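Local coordinates for SusD superfamily protein (Bacteroides vulgatus, PDB 3MYV), which probably binds polysaccharide at the outer membrane of a gut Bacteroides, as other members of the SusD family do, at residues A227-V235 against E362-D370; F398-V409 against E421-C430. One frame throughout, in Å; residues are numbered along the deposited sequence. Where two conformers were deposited one is given.

Contact 1. Residues A227-V235 against E362-D370; sequences ALYPHEKYV and EIVKRGNPD. With EDO (1,2-ethanediol), chain H.
Arg366, in the last turn of helix 350-367 of this SusD-family fold, pushes its guanidinium into the loop 227-235 that follows helix 206-223. The tight part of the contact is built on that group. Its NH1 meets Tyr229 O at 2.8 Å in a nearly straight bond (172° at the hydrogen), lying in the carbonyl plane on a lone pair, while the carbonyl oxygen sits in the guanidinium plane. Tyr234 covers one guanidinium face: its CE1 stands 3.6 Å from Arg366 CZ, with ring and guanidinium planes 53° apart, so the two are tilted and not stacked flat. Bends at chi2 and chi3 lay CG and CD of the arginine against Tyr229 O and bring the guanidinium beside Tyr234. Glu247 and Glu390 form salt bridges with NH1 and NH2 of this buried cation, and Glu390 also takes the Tyr234 hydroxyl. A leucine in place of Arg366 would probably leave Tyr229 O without its donor and both glutamates without their shared positive charge. Apolar packing continues beside it, where Leu228 CD1 touches Ile363 CD1 at 4.0 Å. The same CD1 lies 3.7 Å from Glu362 CG, and here the loose side begins, for the carboxylate of exposed Glu362 extends past this contact. Tyr229 turns its ring away from the helix, and its OH shares a 2.6 Å hydrogen bond with O1 of an ethanediol, probably from the crystallisation liquor. At the helix end, His231 ND1 donates to Arg366 O at 2.9 Å; the oxygen is in the imidazole plane, whereas the donor is tilted from the carbonyl plane. Over one imidazole face lies CD of the exposed Pro369, 4.1 Å from the His231 ring centroid.

Contact 2. Residues F398-V409 against E421-C430; sequences FFDLLRNGKTIV and EEVDWDFYKC
Gly405 presses its CA onto the indole of Trp425, 3.6 Å from the centroid of the six-membered ring and nearly on its normal, a CH-pi contact made by the backbone of a residue with no side chain. A CB at this position would crowd Trp425 CH2, and the positive phi of Gly405 also favours glycine. The indole reaches over the helix end because chi1 (64°) sets CG between the backbone N and the carbonyl carbon; CE3 comes within 3.2 Å of Leu402 O. Water 1 lies over the indole face, displaced from the ring centre; it donates to Lys406 O and bonds weakly to Trp425 N and Leu402 O. Gly405 is the C-prime residue of a Schellman motif that ends helix 397-403, with Lys406 N bonded to Leu401 O and Gly405 N to Leu402 O. From there the chain enters a two-stranded antiparallel ribbon. Ile408 and Val423 form its hydrogen-bonded pair, Ile408 N reaching Val423 O at 2.7 Å and Val423 N returning to Ile408 O at 3.0 Å; Val409 and Glu422 follow as the non-hydrogen-bonded pair. Ile408 and Val423 share the ribbon face that meets the helix, where Phe398 brings the edge of its ring to the valine, CE1 to CG1 4.2 Å. Cys430 O lies in the plane of that same ring, 3.7 Å from Phe398 CZ. One helical turn on, Leu402, in one of its two modelled positions, rests CD1 on Asp424 CA at 3.6 Å. At the exposed margin Thr407 lays CG2 beside Glu422 CB, while water 2 joins Thr407 OG1 to Asp424 OD2. The other carboxylate oxygen, Asp424 OD1, accepts from Asp426 N at 2.8 Å from above its plane, an Asx turn within the type I turn 424-427.

How the contacts relate
Contacts 1 and 2 follow one another along the chain and do not touch; their centres are 30 Å apart and their nearest atoms about 12 Å. Both are partly buried, but contact 1 lies farther out, its centre about 22 Å from the chain centre against about 17 Å for contact 2. Contact 1 ties a distant loop to helix 350-367 through a buried cation and an imidazole. Contact 2 joins neighbouring parts of the chain by backbone pairing with apolar and aromatic packing, one water at the helix end and one at the exposed margin. Helix 380-391 borders both, supplying an acidic partner to contact 1, whereas its Arg387 and Asp381 pair with Asp400 and Lys406.

Contact 1. Residues A227-V235 against E362-D370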
loop_
_atom_site.group_PDB
_atom_site.type_symbol
_atom_site.label_atom_id
_atom_site.label_comp_id
_atom_site.label_asym_id
_atom_site.label_seq_id
_atom_site.Cartn_x
_atom_site.Cartn_y
_atom_site.Cartn_z
ATOM N N ALA A 227 8.383 -11.975 -12.896
ATOM C CA ALA A 227 7.395 -12.625 -13.746
ATOM C C ALA A 227 6.123 -12.898 -12.954
ATOM O O ALA A 227 6.168 -13.134 -11.725
ATOM C CB ALA A 227 7.966 -13.952 -14.296
ATOM N N LEU A 228 5.005 -12.912 -13.675
ATOM C CA LEU A 228 3.705 -13.189 -13.090
ATOM C C LEU A 228 3.604 -14.650 -12.670
ATOM O O LEU A 228 4.042 -15.534 -13.387
ATOM C CB LEU A 228 2.589 -12.889 -14.078
ATOM C CG LEU A 228 2.358 -11.441 -14.436
ATOM C CD1 LEU A 228 1.294 -11.358 -15.527
ATOM C CD2 LEU A 228 1.978 -10.634 -13.184
ATOM N N TYR A 229 3.007 -14.903 -11.514
ATOM C CA TYR A 229 2.671 -16.290 -11.106
ATOM C C TYR A 229 1.650 -16.890 -12.050
ATOM O O TYR A 229 0.593 -16.311 -12.249
ATOM C CB TYR A 229 2.091 -16.352 -9.679
ATOM C CG TYR A 229 2.951 -15.627 -8.688
ATOM C CD1 TYR A 229 4.285 -15.980 -8.533
ATOM C CD2 TYR A 229 2.464 -14.568 -7.935
ATOM C CE1 TYR A 229 5.101 -15.293 -7.684
ATOM C CE2 TYR A 229 3.290 -13.881 -7.047
ATOM C CZ TYR A 229 4.616 -14.262 -6.932
ATOM O OH TYR A 229 5.494 -13.578 -6.114
ATOM N N PRO A 230 1.931 -18.088 -12.603
ATOM C CA PRO A 230 0.932 -18.796 -13.413
ATOM C C PRO A 230 -0.270 -19.202 -12.582
ATOM O O PRO A 230 -0.164 -19.357 -11.347
ATOM C CB PRO A 230 1.660 -20.064 -13.882
ATOM C CG PRO A 230 3.063 -19.880 -13.561
ATOM C CD PRO A 230 3.230 -18.778 -12.574
ATOM N N HIS A 231 -1.392 -19.373 -13.277
ATOM C CA HIS A 231 -2.664 -19.790 -12.699
ATOM C C HIS A 231 -2.470 -20.947 -11.679
ATOM O O HIS A 231 -2.928 -20.878 -10.535
ATOM C CB HIS A 231 -3.589 -20.224 -13.831
ATOM C CG HIS A 231 -4.931 -20.704 -13.374
ATOM N ND1 HIS A 231 -5.981 -19.852 -13.135
ATOM C CD2 HIS A 231 -5.392 -21.953 -13.126
ATOM C CE1 HIS A 231 -7.040 -20.555 -12.766
ATOM N NE2 HIS A 231 -6.703 -21.833 -12.742
ATOM N N GLU A 232 -1.766 -21.983 -12.117
ATOM C CA GLU A 232 -1.611 -23.233 -11.335
ATOM C C GLU A 232 -0.687 -23.086 -10.138
ATOM O O GLU A 232 -0.677 -23.949 -9.276
ATOM C CB GLU A 232 -1.064 -24.400 -12.171
ATOM C CG GLU A 232 -1.307 -24.334 -13.630
ATOM C CD GLU A 232 -0.354 -23.362 -14.339
ATOM O OE1 GLU A 232 0.894 -23.591 -14.374
ATOM O OE2 GLU A 232 -0.887 -22.368 -14.859
ATOM N N LYS A 233 0.099 -22.011 -10.102
ATOM C CA LYS A 233 1.041 -21.772 -9.025
ATOM C C LYS A 233 0.666 -20.572 -8.152
ATOM O O LYS A 233 1.427 -20.183 -7.265
ATOM C CB LYS A 233 2.412 -21.493 -9.621
ATOM C CG LYS A 233 2.877 -22.532 -10.606
ATOM C CD LYS A 233 3.435 -23.732 -9.915
ATOM C CE LYS A 233 4.187 -24.603 -10.914
ATOM N NZ LYS A 233 4.378 -25.969 -10.359
ATOM N N TYR A 234 -0.461 -19.948 -8.439
ATOM C CA TYR A 234 -0.870 -18.706 -7.753
ATOM C C TYR A 234 -1.085 -18.884 -6.242
ATOM O O TYR A 234 -0.529 -18.131 -5.432
ATOM C CB TYR A 234 -2.143 -18.157 -8.408
ATOM C CG TYR A 234 -2.565 -16.794 -7.929
ATOM C CD1 TYR A 234 -2.024 -15.643 -8.470
ATOM C CD2 TYR A 234 -3.525 -16.659 -6.919
ATOM C CE1 TYR A 234 -2.457 -14.400 -8.049
ATOM C CE2 TYR A 234 -3.931 -15.431 -6.484
ATOM C CZ TYR A 234 -3.388 -14.306 -7.040
ATOM O OH TYR A 234 -3.811 -13.074 -6.617
ATOM N N VAL A 235 -1.868 -19.887 -5.848
ATOM C CA VAL A 235 -2.120 -20.083 -4.414
ATOM C C VAL A 235 -0.814 -20.365 -3.674
ATOM O O VAL A 235 -0.533 -19.759 -2.618
ATOM C CB VAL A 235 -3.161 -21.186 -4.157
ATOM C CG1 VAL A 235 -3.242 -21.506 -2.661
ATOM C CG2 VAL A 235 -4.506 -20.755 -4.678
ATOM N N GLU A 362 -4.037 -10.044 -19.498
ATOM C CA GLU A 362 -3.028 -10.922 -18.897
ATOM C C GLU A 362 -3.377 -11.289 -17.467
ATOM O O GLU A 362 -3.215 -12.458 -17.054
ATOM C CB GLU A 362 -1.666 -10.279 -18.922
ATOM C CG GLU A 362 -0.568 -11.279 -18.703
ATOM C CD GLU A 362 -0.164 -11.970 -19.977
ATOM O OE1 GLU A 362 0.028 -11.251 -20.979
ATOM O OE2 GLU A 362 -0.009 -13.215 -19.960
ATOM N N ILE A 363 -3.893 -10.320 -16.716
ATOM C CA ILE A 363 -4.247 -10.554 -15.310
ATOM C C ILE A 363 -5.573 -11.330 -15.222
ATOM O O ILE A 363 -5.739 -12.251 -14.389
ATOM C CB ILE A 363 -4.327 -9.227 -14.524
ATOM C CG1 ILE A 363 -2.950 -8.531 -14.542
ATOM C CG2 ILE A 363 -4.869 -9.453 -13.086
ATOM C CD1 ILE A 363 -1.785 -9.341 -13.915
ATOM N N VAL A 364 -6.529 -10.960 -16.072
ATOM C CA VAL A 364 -7.832 -11.629 -16.095
ATOM C C VAL A 364 -7.663 -13.103 -16.385
ATOM O O VAL A 364 -8.247 -13.953 -15.716
ATOM C CB VAL A 364 -8.767 -10.939 -17.100
ATOM C CG1 VAL A 364 -10.032 -11.790 -17.394
ATOM C CG2 VAL A 364 -9.113 -9.538 -16.550
ATOM N N LYS A 365 -6.845 -13.405 -17.391
ATOM C CA LYS A 365 -6.668 -14.774 -17.849
ATOM C C LYS A 365 -5.789 -15.597 -16.933
ATOM O O LYS A 365 -5.932 -16.822 -16.870
ATOM C CB LYS A 365 -6.134 -14.794 -19.285
ATOM C CG LYS A 365 -7.158 -14.234 -20.252
ATOM C CD LYS A 365 -6.612 -14.088 -21.686
ATOM C CE LYS A 365 -7.707 -13.547 -22.609
ATOM N NZ LYS A 365 -7.219 -13.382 -24.020
ATOM N N ARG A 366 -4.848 -14.954 -16.250
ATOM C CA ARG A 366 -4.080 -15.669 -15.235
ATOM C C ARG A 366 -5.031 -16.104 -14.118
ATOM O O ARG A 366 -4.894 -17.189 -13.578
ATOM C CB ARG A 366 -2.939 -14.816 -14.656
ATOM C CG ARG A 366 -1.975 -15.588 -13.734
ATOM C CD ARG A 366 -2.427 -15.598 -12.283
ATOM N NE ARG A 366 -2.625 -14.248 -11.747
ATOM C CZ ARG A 366 -1.654 -13.409 -11.368
ATOM N NH1 ARG A 366 -0.358 -13.761 -11.422
ATOM N NH2 ARG A 366 -1.979 -12.200 -10.896
ATOM N N GLY A 367 -5.977 -15.242 -13.764
ATOM C CA GLY A 367 -6.988 -15.576 -12.769
ATOM C C GLY A 367 -7.867 -16.747 -13.202
ATOM O O GLY A 367 -8.024 -17.704 -12.449
ATOM N N ASN A 368 -8.368 -16.688 -14.434
ATOM C CA ASN A 368 -9.193 -17.749 -15.040
ATOM C C ASN A 368 -9.006 -17.692 -16.564
ATOM O O ASN A 368 -9.424 -16.722 -17.190
ATOM C CB ASN A 368 -10.679 -17.523 -14.699
ATOM C CG ASN A 368 -11.589 -18.610 -15.254
ATOM O OD1 ASN A 368 -11.148 -19.460 -16.057
ATOM N ND2 ASN A 368 -12.884 -18.575 -14.862
ATOM N N PRO A 369 -8.339 -18.694 -17.158
ATOM C CA PRO A 369 -8.070 -18.634 -18.588
ATOM C C PRO A 369 -9.319 -18.638 -19.483
ATOM O O PRO A 369 -9.199 -18.301 -20.690
ATOM C CB PRO A 369 -7.186 -19.877 -18.842
ATOM C CG PRO A 369 -7.517 -20.796 -17.732
ATOM C CD PRO A 369 -7.734 -19.897 -16.547
ATOM N N ASP A 370 -10.481 -19.001 -18.926
ATOM C CA ASP A 370 -11.739 -18.972 -19.666
ATOM C C ASP A 370 -12.360 -17.560 -19.772
ATOM O O ASP A 370 -13.352 -17.379 -20.469
ATOM C CB ASP A 370 -12.764 -19.917 -19.023
ATOM C CG ASP A 370 -12.326 -21.382 -19.057
ATOM O OD1 ASP A 370 -11.613 -21.762 -20.001
ATOM O OD2 ASP A 370 -12.722 -22.125 -18.140
HETATM C C1 EDO H . 3.226 -12.082 -3.864
HETATM O O1 EDO H . 4.597 -11.943 -4.248
HETATM C C2 EDO H . 2.944 -13.505 -3.380
HETATM O O2 EDO H . 3.682 -13.748 -2.189
#

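Contact 2. Residues F398-V409 against E421-C430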
loop_
_atom_site.group_PDB
_atom_site.type_symbol
_atom_site.label_atom_id
_atom_site.label_comp_id
_atom_site.label_asym_id
_atom_site.label_seq_id
_atom_site.Cartn_x
_atom_site.Cartn_y
_atom_site.Cartn_z
ATOM N N PHE A 398 -9.795 0.733 -0.564
ATOM C CA PHE A 398 -10.274 2.036 -0.145
ATOM C C PHE A 398 -9.708 3.162 -0.994
ATOM O O PHE A 398 -10.461 3.997 -1.481
ATOM C CB PHE A 398 -10.010 2.278 1.359
ATOM C CG PHE A 398 -10.237 3.697 1.833
ATOM C CD1 PHE A 398 -11.523 4.215 2.003
ATOM C CD2 PHE A 398 -9.146 4.498 2.202
ATOM C CE1 PHE A 398 -11.705 5.506 2.476
ATOM C CE2 PHE A 398 -9.336 5.771 2.684
ATOM C CZ PHE A 398 -10.621 6.279 2.814
ATOM N N PHE A 399 -8.388 3.181 -1.158
ATOM C CA PHE A 399 -7.706 4.250 -1.877
ATOM C C PHE A 399 -8.077 4.258 -3.362
ATOM O O PHE A 399 -8.287 5.321 -3.959
ATOM C CB PHE A 399 -6.191 4.101 -1.750
ATOM C CG PHE A 399 -5.667 4.235 -0.358
ATOM C CD1 PHE A 399 -5.844 5.403 0.355
ATOM C CD2 PHE A 399 -4.970 3.185 0.232
ATOM C CE1 PHE A 399 -5.316 5.534 1.640
ATOM C CE2 PHE A 399 -4.456 3.312 1.508
ATOM C CZ PHE A 399 -4.622 4.479 2.202
ATOM N N ASP A 400 -8.230 3.070 -3.937
ATOM C CA ASP A 400 -8.526 2.960 -5.374
ATOM C C ASP A 400 -9.933 3.465 -5.707
ATOM O O ASP A 400 -10.140 4.103 -6.728
ATOM C CB ASP A 400 -8.338 1.524 -5.871
ATOM C CG ASP A 400 -6.856 1.121 -5.983
ATOM O OD1 ASP A 400 -5.954 1.986 -6.050
ATOM O OD2 ASP A 400 -6.591 -0.082 -6.007
ATOM N N LEU A 401 -10.894 3.188 -4.837
ATOM C CA LEU A 401 -12.241 3.685 -5.059
ATOM C C LEU A 401 -12.280 5.198 -4.828
ATOM O O LEU A 401 -12.807 5.972 -5.669
ATOM C CB LEU A 401 -13.247 2.948 -4.183
ATOM C CG LEU A 401 -13.567 1.522 -4.666
ATOM C CD1 LEU A 401 -14.351 0.766 -3.609
ATOM C CD2 LEU A 401 -14.333 1.540 -6.019
ATOM N N LEU A 402 -11.689 5.640 -3.721
ATOM C CA LEU A 402 -11.848 7.049 -3.342
ATOM C C LEU A 402 -11.122 7.972 -4.323
ATOM O O LEU A 402 -11.667 8.998 -4.687
ATOM C CB LEU A 402 -11.437 7.317 -1.891
ATOM C CG LEU A 402 -12.605 7.975 -1.153
ATOM C CD1 LEU A 402 -13.832 7.101 -1.267
ATOM C CD2 LEU A 402 -12.307 8.270 0.306
ATOM N N ARG A 403 -9.928 7.593 -4.795
ATOM C CA ARG A 403 -9.168 8.462 -5.717
ATOM C C ARG A 403 -9.812 8.558 -7.091
ATOM O O ARG A 403 -9.509 9.475 -7.847
ATOM C CB ARG A 403 -7.693 8.015 -5.856
ATOM C CG ARG A 403 -7.484 6.708 -6.652
ATOM C CD ARG A 403 -6.027 6.234 -6.597
ATOM N NE ARG A 403 -5.944 4.861 -7.051
ATOM C CZ ARG A 403 -6.081 4.474 -8.319
ATOM N NH1 ARG A 403 -6.239 5.358 -9.299
ATOM N NH2 ARG A 403 -6.025 3.192 -8.608
ATOM N N ASN A 404 -10.690 7.604 -7.424
ATOM C CA ASN A 404 -11.469 7.692 -8.644
ATOM C C ASN A 404 -12.852 8.303 -8.447
ATOM O O ASN A 404 -13.718 8.156 -9.290
ATOM C CB ASN A 404 -11.609 6.310 -9.261
ATOM C CG ASN A 404 -10.393 5.935 -10.052
ATOM O OD1 ASN A 404 -10.127 6.548 -11.080
ATOM N ND2 ASN A 404 -9.616 4.977 -9.557
ATOM N N GLY A 405 -13.050 8.953 -7.305
ATOM C CA GLY A 405 -14.299 9.625 -7.025
ATOM C C GLY A 405 -15.500 8.705 -6.908
ATOM O O GLY A 405 -16.640 9.142 -7.114
ATOM N N LYS A 406 -15.272 7.452 -6.522
ATOM C CA LYS A 406 -16.375 6.502 -6.355
ATOM C C LYS A 406 -16.988 6.558 -4.961
ATOM O O LYS A 406 -16.344 6.993 -4.008
ATOM C CB LYS A 406 -15.922 5.071 -6.642
ATOM C CG LYS A 406 -15.260 4.856 -8.009
ATOM C CD LYS A 406 -16.242 5.102 -9.168
ATOM C CE LYS A 406 -15.572 4.850 -10.499
ATOM N NZ LYS A 406 -16.571 4.998 -11.626
ATOM N N THR A 407 -18.226 6.081 -4.844
ATOM C CA THR A 407 -18.850 5.882 -3.532
ATOM C C THR A 407 -18.630 4.426 -3.153
ATOM O O THR A 407 -18.972 3.522 -3.921
ATOM C CB THR A 407 -20.344 6.141 -3.581
ATOM O OG1 THR A 407 -20.555 7.459 -4.056
ATOM C CG2 THR A 407 -20.988 5.966 -2.194
ATOM N N ILE A 408 -18.019 4.207 -1.991
ATOM C CA ILE A 408 -17.812 2.855 -1.461
ATOM C C ILE A 408 -19.118 2.456 -0.774
ATOM O O ILE A 408 -19.578 3.140 0.140
ATOM C CB ILE A 408 -16.624 2.793 -0.475
ATOM C CG1 ILE A 408 -15.358 3.409 -1.103
ATOM C CG2 ILE A 408 -16.321 1.334 -0.081
ATOM C CD1 ILE A 408 -14.233 3.578 -0.155
ATOM N N VAL A 409 -19.740 1.388 -1.264
ATOM C CA VAL A 409 -21.003 0.895 -0.718
ATOM C C VAL A 409 -20.730 -0.328 0.159
ATOM O O VAL A 409 -20.182 -1.340 -0.299
ATOM C CB VAL A 409 -22.000 0.543 -1.826
ATOM C CG1 VAL A 409 -23.287 -0.030 -1.214
ATOM C CG2 VAL A 409 -22.294 1.781 -2.696
ATOM N N GLU A 421 -22.384 3.212 5.542
ATOM C CA GLU A 421 -22.802 2.454 4.362
ATOM C C GLU A 421 -22.390 3.064 3.029
ATOM O O GLU A 421 -22.340 2.366 2.014
ATOM C CB GLU A 421 -24.323 2.261 4.376
ATOM C CG GLU A 421 -24.813 1.391 5.520
ATOM C CD GLU A 421 -26.278 1.037 5.420
ATOM O OE1 GLU A 421 -27.003 1.619 4.588
ATOM O OE2 GLU A 421 -26.700 0.162 6.175
ATOM N N GLU A 422 -22.150 4.372 3.010
ATOM C CA GLU A 422 -21.651 5.042 1.815
ATOM C C GLU A 422 -20.515 5.963 2.203
ATOM O O GLU A 422 -20.676 6.823 3.076
ATOM C CB GLU A 422 -22.766 5.835 1.120
ATOM C CG GLU A 422 -23.860 4.931 0.599
ATOM C CD GLU A 422 -24.844 5.622 -0.332
ATOM O OE1 GLU A 422 -24.932 6.865 -0.336
ATOM O OE2 GLU A 422 -25.547 4.898 -1.066
ATOM N N VAL A 423 -19.351 5.742 1.609
ATOM C CA VAL A 423 -18.163 6.561 1.884
ATOM C C VAL A 423 -17.630 7.100 0.563
ATOM O O VAL A 423 -17.441 6.345 -0.400
ATOM C CB VAL A 423 -17.083 5.752 2.604
ATOM C CG1 VAL A 423 -15.755 6.536 2.662
ATOM C CG2 VAL A 423 -17.587 5.358 4.007
ATOM N N ASP A 424 -17.402 8.409 0.502
ATOM C CA ASP A 424 -16.819 9.014 -0.682
ATOM C C ASP A 424 -15.870 10.096 -0.220
ATOM O O ASP A 424 -15.662 10.250 0.981
ATOM C CB ASP A 424 -17.908 9.545 -1.629
ATOM C CG ASP A 424 -18.670 10.700 -1.083
ATOM O OD1 ASP A 424 -18.246 11.355 -0.104
ATOM O OD2 ASP A 424 -19.729 10.966 -1.684
ATOM N N TRP A 425 -15.307 10.853 -1.148
ATOM C CA TRP A 425 -14.276 11.814 -0.782
ATOM C C TRP A 425 -14.803 13.101 -0.107
ATOM O O TRP A 425 -14.033 14.022 0.165
ATOM C CB TRP A 425 -13.344 12.078 -1.960
ATOM C CG TRP A 425 -13.913 12.719 -3.174
ATOM C CD1 TRP A 425 -15.023 13.509 -3.243
ATOM C CD2 TRP A 425 -13.363 12.679 -4.506
ATOM N NE1 TRP A 425 -15.221 13.938 -4.542
ATOM C CE2 TRP A 425 -14.205 13.463 -5.331
ATOM C CE3 TRP A 425 -12.229 12.093 -5.072
ATOM C CZ2 TRP A 425 -13.972 13.631 -6.703
ATOM C CZ3 TRP A 425 -11.995 12.261 -6.447
ATOM C CH2 TRP A 425 -12.859 13.020 -7.239
ATOM N N ASP A 426 -16.109 13.176 0.117
ATOM C CA ASP A 426 -16.717 14.290 0.868
ATOM C C ASP A 426 -16.959 13.901 2.317
ATOM O O ASP A 426 -17.329 14.749 3.128
ATOM C CB ASP A 426 -18.042 14.703 0.241
ATOM C CG ASP A 426 -17.877 15.319 -1.141
ATOM O OD1 ASP A 426 -16.864 15.978 -1.401
ATOM O OD2 ASP A 426 -18.796 15.156 -1.952
ATOM N N PHE A 427 -16.758 12.625 2.648
ATOM C CA PHE A 427 -16.902 12.149 4.026
ATOM C C PHE A 427 -15.727 12.613 4.864
ATOM O O PHE A 427 -14.582 12.342 4.519
ATOM C CB PHE A 427 -16.932 10.625 4.033
ATOM C CG PHE A 427 -17.194 10.016 5.379
ATOM C CD1 PHE A 427 -18.145 10.546 6.242
ATOM C CD2 PHE A 427 -16.550 8.844 5.745
ATOM C CE1 PHE A 427 -18.401 9.946 7.469
ATOM C CE2 PHE A 427 -16.814 8.247 6.935
ATOM C CZ PHE A 427 -17.741 8.791 7.804
ATOM N N TYR A 428 -16.000 13.298 5.974
ATOM C CA TYR A 428 -14.924 13.990 6.691
ATOM C C TYR A 428 -13.912 13.017 7.269
ATOM O O TYR A 428 -12.749 13.388 7.501
ATOM C CB TYR A 428 -15.461 14.960 7.747
ATOM C CG TYR A 428 -15.891 14.361 9.077
ATOM C CD1 TYR A 428 -17.142 13.779 9.237
ATOM C CD2 TYR A 428 -15.065 14.425 10.181
ATOM C CE1 TYR A 428 -17.544 13.255 10.449
ATOM C CE2 TYR A 428 -15.451 13.921 11.396
ATOM C CZ TYR A 428 -16.695 13.327 11.530
ATOM O OH TYR A 428 -17.077 12.805 12.742
ATOM N N LYS A 429 -14.336 11.766 7.470
ATOM C CA LYS A 429 -13.431 10.762 8.027
ATOM C C LYS A 429 -12.743 9.931 6.954
ATOM O O LYS A 429 -12.125 8.916 7.279
ATOM C CB LYS A 429 -14.148 9.905 9.071
ATOM C CG LYS A 429 -14.599 10.755 10.257
ATOM C CD LYS A 429 -14.975 9.952 11.454
ATOM C CE LYS A 429 -16.338 9.288 11.301
ATOM N NZ LYS A 429 -16.778 8.722 12.603
ATOM N N CYS A 430 -12.812 10.369 5.686
ATOM C CA CYS A 430 -11.976 9.752 4.640
ATOM C C CYS A 430 -10.503 10.120 4.769
ATOM O O CYS A 430 -9.653 9.586 4.040
ATOM C CB CYS A 430 -12.489 10.041 3.214
ATOM S SG CYS A 430 -12.063 11.710 2.551
HETATM O O HOH W 1 -14.898 9.393 -3.658
HETATM O O HOH W 2 -21.879 9.289 -2.587
#